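Local coordinates for methylenetetrahydrofolate--tRNA-(uracil-5-)-methyltransferase TrmFO (Thermus thermophilus, PDB 3G5R), which probably catalyses the folate-dependent methylation of uridine 54 in tRNA to 5-methyluridine, using FAD as cofactor and NADH or NADPH as reductant, at residues Val224-Leu229 against Val275-Gly280; Asn310-Ala315 against Glu388-Met393. All blocks are in the same frame, centred on the assembly; numbering follows the deposited sequence.

How the contacts relate
Contact 1 and contact 2 lie at separate places on one chain, their centres about 17 Å apart and their nearest atoms about 7 Å apart without touching. They run in series: both segments of contact 1 come before N310-A315 opens contact 2. The six-stranded antiparallel sheet relates them, since V275-G280 leaves strand 271-274 while N310-L313 ends strand 301-313, and strand 154-165 lies between those two strands. Contact 1 holds helix 226-232 to a loop of this sheet, its centre about 20 Å from the centre of the chain. Contact 2, its centre about 9 Å from the centre of the chain, brings the loop after helix 374-384 onto a strand end that binds tetrahydrofolate and lies close to FAD.

Contact 1 (Val224-Leu229 against Val275-Gly280); sequences VPVEEL and VGFQTG
V226 meets F277 where the start of helix 226-232 comes up to the loop V275-G280. V226 CG2 sits over one face of the F277 ring, 4.2 Å from the centroid and 22° off the normal, a CH-pi contact displaced toward the rim. CG1 of V226 turns to the same side of the ring, 3.8 Å from F277 CD2. A backbone bond accompanies this packing: V226 N donates to Q278 O at 2.8 Å. From the Q278 side chain, NE2 returns a bond to V224 O (3.0 Å), with the acceptor close to the amide plane; the bend at chi2 (-74°) folds the chain back to reach it. P225 thus stands between two bonded neighbours and takes the N-cap position of the helix, its O receiving the amide of L229, so the loop meets the first turn of the helix. Next along, the E227 carboxylate grips the loop with both oxygens. T279 OG1 donates to E227 OE1 at 2.7 Å from the syn side, 34° out of the carboxylate plane, while G280 N reaches the syn lone pair of E227 OE2 at 3.2 Å. A second bond of T279 OG1, to L281 N, helps to set the hydroxyl's direction. Further out, F277 also touches V260 of strand 258-264 and M242, and V275 pairs through its backbone with Q261, which ties the loop to the six-stranded antiparallel sheet.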
loop_
_atom_site.group_PDB
_atom_site.type_symbol
_atom_site.label_atom_id
_atom_site.label_comp_id
_atom_site.label_asym_id
_atom_site.label_seq_id
_atom_site.Cartn_x
_atom_site.Cartn_y
_atom_site.Cartn_z
ATOM N N VAL A 224 15.098 12.119 7.807
ATOM C CA VAL A 224 15.745 11.585 8.993
ATOM C C VAL A 224 14.672 10.952 9.873
ATOM O O VAL A 224 13.642 11.570 10.133
ATOM C CB VAL A 224 16.497 12.696 9.766
ATOM C CG1 VAL A 224 17.099 12.159 11.055
ATOM C CG2 VAL A 224 17.580 13.311 8.888
ATOM N N PRO A 225 14.903 9.710 10.328
ATOM C CA PRO A 225 13.937 9.039 11.203
ATOM C C PRO A 225 13.726 9.831 12.490
ATOM O O PRO A 225 14.660 10.454 13.002
ATOM C CB PRO A 225 14.610 7.697 11.518
ATOM C CG PRO A 225 15.639 7.512 10.447
ATOM C CD PRO A 225 16.090 8.880 10.061
ATOM N N VAL A 226 12.507 9.804 13.013
ATOM C CA VAL A 226 12.189 10.577 14.207
ATOM C C VAL A 226 13.068 10.186 15.405
ATOM O O VAL A 226 13.446 11.043 16.205
ATOM C CB VAL A 226 10.671 10.492 14.545
ATOM C CG1 VAL A 226 10.290 9.085 14.982
ATOM C CG2 VAL A 226 10.282 11.529 15.595
ATOM N N GLU A 227 13.419 8.905 15.513
ATOM C CA GLU A 227 14.266 8.446 16.614
ATOM C C GLU A 227 15.687 8.995 16.497
ATOM O O GLU A 227 16.375 9.195 17.502
ATOM C CB GLU A 227 14.293 6.911 16.711
ATOM C CG GLU A 227 14.902 6.186 15.512
ATOM C CD GLU A 227 13.896 5.911 14.403
ATOM O OE1 GLU A 227 12.763 6.435 14.464
ATOM O OE2 GLU A 227 14.238 5.162 13.463
ATOM N N GLU A 228 16.124 9.239 15.270
ATOM C CA GLU A 228 17.439 9.833 15.054
ATOM C C GLU A 228 17.421 11.332 15.360
ATOM O O GLU A 228 18.375 11.866 15.933
ATOM C CB GLU A 228 17.927 9.574 13.627
ATOM C CG GLU A 228 19.166 10.369 13.238
ATOM C CD GLU A 228 20.419 9.945 13.992
ATOM O OE1 GLU A 228 20.434 8.843 14.589
ATOM O OE2 GLU A 228 21.397 10.720 13.986
ATOM N N LEU A 229 16.344 12.013 14.977
ATOM C CA LEU A 229 16.196 13.427 15.314
ATOM C C LEU A 229 16.262 13.596 16.825
ATOM O O LEU A 229 16.937 14.484 17.330
ATOM C CB LEU A 229 14.876 13.986 14.784
ATOM C CG LEU A 229 14.728 14.102 13.267
ATOM C CD1 LEU A 229 13.295 14.510 12.899
ATOM C CD2 LEU A 229 15.735 15.089 12.689
ATOM N N VAL A 275 1.978 12.718 12.838
ATOM C CA VAL A 275 2.665 13.708 12.017
ATOM C C VAL A 275 4.134 13.836 12.393
ATOM O O VAL A 275 4.471 14.088 13.554
ATOM C CB VAL A 275 1.994 15.092 12.122
ATOM C CG1 VAL A 275 2.782 16.133 11.319
ATOM C CG2 VAL A 275 0.551 15.015 11.640
ATOM N N GLY A 276 5.004 13.645 11.406
ATOM C CA GLY A 276 6.430 13.814 11.610
ATOM C C GLY A 276 7.084 12.651 12.329
ATOM O O GLY A 276 8.201 12.780 12.832
ATOM N N PHE A 277 6.399 11.511 12.381
ATOM C CA PHE A 277 6.955 10.329 13.034
ATOM C C PHE A 277 7.420 9.237 12.071
ATOM O O PHE A 277 7.360 8.051 12.388
ATOM C CB PHE A 277 5.993 9.777 14.093
ATOM C CG PHE A 277 6.110 10.473 15.417
ATOM C CD1 PHE A 277 5.539 11.720 15.613
ATOM C CD2 PHE A 277 6.828 9.896 16.455
ATOM C CE1 PHE A 277 5.661 12.372 16.832
ATOM C CE2 PHE A 277 6.957 10.543 17.675
ATOM C CZ PHE A 277 6.372 11.783 17.862
ATOM N N GLN A 278 7.910 9.645 10.906
ATOM C CA GLN A 278 8.533 8.693 9.996
ATOM C C GLN A 278 9.652 7.987 10.761
ATOM O O GLN A 278 10.388 8.614 11.530
ATOM C CB GLN A 278 9.056 9.387 8.734
ATOM C CG GLN A 278 10.222 10.342 8.955
ATOM C CD GLN A 278 9.815 11.646 9.624
ATOM O OE1 GLN A 278 8.652 12.050 9.575
ATOM N NE2 GLN A 278 10.783 12.315 10.248
ATOM N N THR A 279 9.762 6.679 10.573
ATOM C CA THR A 279 10.640 5.894 11.423
ATOM C C THR A 279 11.112 4.620 10.741
ATOM O O THR A 279 10.440 4.087 9.856
ATOM C CB THR A 279 9.930 5.530 12.743
ATOM O OG1 THR A 279 10.834 4.833 13.606
ATOM C CG2 THR A 279 8.712 4.650 12.470
ATOM N N GLY A 280 12.274 4.140 11.165
ATOM C CA GLY A 280 12.793 2.877 10.680
ATOM C C GLY A 280 12.824 1.822 11.769
ATOM O O GLY A 280 13.431 0.767 11.602
#

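Contact 2 (Asn310-Ala315 against Glu388-Met393); sequences NTYLNA and EGFQPM. With THG ((6S)-5,6,7,8-tetrahydrofolate), chain C; EDO (1,2-ethanediol), chain E.
F390 carries its ring into the strand end, where F390 CD2 lies 3.8 Å from Y312 CE2 and F390 CZ lies 4.1 Å from A315 CB. With CG anti to the backbone N (chi1 167°), the ring is directed between Y312 and A315, and L382 of helix 374-384 packs against it as well. The carbonyl of F390 is gripped twice: Y312 OH donates to F390 O in the carbonyl plane, on a lone pair, at 2.7 Å, and O1 of an ethanediol, probably from the crystallisation liquor, adds a second bond. O2 of that ethanediol accepts from N314 ND2, which also bonds P387 O. N314 is the N-cap of helix 315-318, its OD1 taking R317 N, so the loop covers the junction where strand 301-313, an edge strand of the six-stranded antiparallel sheet, passes into a helix. Q391 folds back, NE2 donating to G389 O from above the carbonyl plane; its OE1 accepts from A159 N, and one water joins NE2 to Y312 OH. P392 sets its CG over the centre of the Y312 ring, 3.8 Å from the centroid and 3° off the normal, a CH-pi contact. A leucine in place of Y312 would probably deprive the F390 carbonyl of its phenol donor and P392 of the aromatic face it packs on. P392 CG also lies 3.7 Å from N310 ND2, while N310 OD1 accepts from N2 of tetrahydrofolate at 2.7 Å.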
loop_
_atom_site.group_PDB
_atom_site.type_symbol
_atom_site.label_atom_id
_atom_site.label_comp_id
_atom_site.label_asym_id
_atom_site.label_seq_id
_atom_site.Cartn_x
_atom_site.Cartn_y
_atom_site.Cartn_z
ATOM N N ASN A 310 12.282 3.139 -2.501
ATOM C CA ASN A 310 10.984 2.697 -2.994
ATOM C C ASN A 310 10.411 3.722 -3.970
ATOM O O ASN A 310 9.895 4.751 -3.558
ATOM C CB ASN A 310 10.035 2.541 -1.800
ATOM C CG ASN A 310 8.725 1.858 -2.160
ATOM O OD1 ASN A 310 8.651 0.632 -2.223
ATOM N ND2 ASN A 310 7.675 2.651 -2.360
ATOM N N THR A 311 10.525 3.449 -5.266
ATOM C CA THR A 311 9.962 4.335 -6.276
ATOM C C THR A 311 8.450 4.138 -6.369
ATOM O O THR A 311 7.981 3.019 -6.559
ATOM C CB THR A 311 10.608 4.080 -7.648
ATOM O OG1 THR A 311 11.995 4.453 -7.590
ATOM C CG2 THR A 311 9.920 4.887 -8.736
ATOM N N TYR A 312 7.691 5.221 -6.212
ATOM C CA TYR A 312 6.235 5.126 -6.317
ATOM C C TYR A 312 5.596 6.446 -6.723
ATOM O O TYR A 312 6.191 7.511 -6.566
ATOM C CB TYR A 312 5.615 4.606 -5.012
ATOM C CG TYR A 312 5.642 5.585 -3.855
ATOM C CD1 TYR A 312 6.817 5.843 -3.162
ATOM C CD2 TYR A 312 4.488 6.234 -3.445
ATOM C CE1 TYR A 312 6.842 6.729 -2.098
ATOM C CE2 TYR A 312 4.501 7.123 -2.385
ATOM C CZ TYR A 312 5.684 7.368 -1.714
ATOM O OH TYR A 312 5.701 8.253 -0.662
ATOM N N LEU A 313 4.378 6.358 -7.245
ATOM C CA LEU A 313 3.641 7.521 -7.713
ATOM C C LEU A 313 2.703 8.074 -6.651
ATOM O O LEU A 313 2.281 7.356 -5.741
ATOM C CB LEU A 313 2.806 7.139 -8.936
ATOM C CG LEU A 313 3.590 6.687 -10.163
ATOM C CD1 LEU A 313 2.640 6.077 -11.189
ATOM C CD2 LEU A 313 4.355 7.861 -10.757
ATOM N N ASN A 314 2.375 9.358 -6.774
ATOM C CA ASN A 314 1.343 9.946 -5.936
ATOM C C ASN A 314 -0.019 9.513 -6.457
ATOM O O ASN A 314 -0.622 10.193 -7.292
ATOM C CB ASN A 314 1.443 11.472 -5.918
ATOM C CG ASN A 314 0.612 12.093 -4.808
ATOM O OD1 ASN A 314 -0.584 11.827 -4.686
ATOM N ND2 ASN A 314 1.246 12.918 -3.989
ATOM N N ALA A 315 -0.492 8.371 -5.972
ATOM C CA ALA A 315 -1.726 7.790 -6.478
ATOM C C ALA A 315 -2.935 8.719 -6.354
ATOM O O ALA A 315 -3.716 8.837 -7.297
ATOM C CB ALA A 315 -2.003 6.439 -5.807
ATOM N N GLU A 388 -0.973 15.025 0.112
ATOM C CA GLU A 388 0.209 15.730 0.587
ATOM C C GLU A 388 1.129 14.792 1.353
ATOM O O GLU A 388 0.799 14.358 2.452
ATOM C CB GLU A 388 -0.207 16.905 1.471
ATOM C CG GLU A 388 -1.018 17.957 0.737
ATOM C CD GLU A 388 -0.239 18.604 -0.394
ATOM O OE1 GLU A 388 1.006 18.681 -0.296
ATOM O OE2 GLU A 388 -0.872 19.037 -1.383
ATOM N N GLY A 389 2.281 14.475 0.768
ATOM C CA GLY A 389 3.201 13.528 1.375
ATOM C C GLY A 389 2.645 12.114 1.395
ATOM O O GLY A 389 2.960 11.321 2.291
ATOM N N PHE A 390 1.815 11.797 0.406
ATOM C CA PHE A 390 1.229 10.465 0.298
ATOM C C PHE A 390 2.305 9.387 0.391
ATOM O O PHE A 390 3.344 9.479 -0.268
ATOM C CB PHE A 390 0.443 10.326 -1.013
ATOM C CG PHE A 390 0.061 8.909 -1.349
ATOM C CD1 PHE A 390 -1.052 8.321 -0.766
ATOM C CD2 PHE A 390 0.821 8.171 -2.239
ATOM C CE1 PHE A 390 -1.406 7.013 -1.067
ATOM C CE2 PHE A 390 0.476 6.865 -2.551
ATOM C CZ PHE A 390 -0.642 6.287 -1.961
ATOM N N GLN A 391 2.025 8.370 1.206
ATOM C CA GLN A 391 2.925 7.243 1.446
ATOM C C GLN A 391 2.242 5.949 1.026
ATOM O O GLN A 391 1.017 5.885 0.987
ATOM C CB GLN A 391 3.268 7.155 2.936
ATOM C CG GLN A 391 4.012 8.383 3.453
ATOM C CD GLN A 391 5.380 8.518 2.824
ATOM O OE1 GLN A 391 6.117 7.543 2.714
ATOM N NE2 GLN A 391 5.726 9.728 2.405
ATOM N N PRO A 392 3.030 4.904 0.723
ATOM C CA PRO A 392 2.426 3.645 0.263
ATOM C C PRO A 392 1.570 2.948 1.315
ATOM O O PRO A 392 1.711 3.189 2.510
ATOM C CB PRO A 392 3.639 2.775 -0.088
ATOM C CG PRO A 392 4.766 3.755 -0.302
ATOM C CD PRO A 392 4.499 4.846 0.705
ATOM N N MET A 393 0.683 2.074 0.853
ATOM C CA MET A 393 -0.280 1.426 1.730
ATOM C C MET A 393 -0.292 -0.081 1.506
ATOM O O MET A 393 -0.136 -0.546 0.376
ATOM C CB MET A 393 -1.678 1.999 1.472
ATOM C CG MET A 393 -2.784 1.409 2.340
ATOM S SD MET A 393 -2.452 1.489 4.111
ATOM C CE MET A 393 -2.121 3.238 4.347
HETATM N N3 THG C . 9.705 -2.234 0.359
HETATM C C2 THG C . 10.853 -1.679 -0.109
HETATM N N1 THG C . 12.074 -2.055 0.421
HETATM C C8A THG C . 12.126 -2.985 1.415
HETATM C C4A THG C . 10.933 -3.569 1.908
HETATM C C4 THG C . 9.761 -3.201 1.395
HETATM N N8 THG C . 13.443 -3.400 1.999
HETATM C C7 THG C . 13.469 -4.615 2.830
HETATM C C6 THG C . 12.199 -4.716 3.681
HETATM N N5 THG C . 11.008 -4.565 2.931
HETATM O O4 THG C . 8.574 -3.766 1.872
HETATM N N2 THG C . 10.805 -0.705 -1.177
HETATM C C1 EDO E . 4.376 10.735 -3.356
HETATM O O1 EDO E . 4.240 11.411 -2.099
HETATM C C2 EDO E . 5.041 11.673 -4.362
HETATM O O2 EDO E . 4.197 12.807 -4.579
HETATM O O HOH W 1 8.150 9.742 0.348
#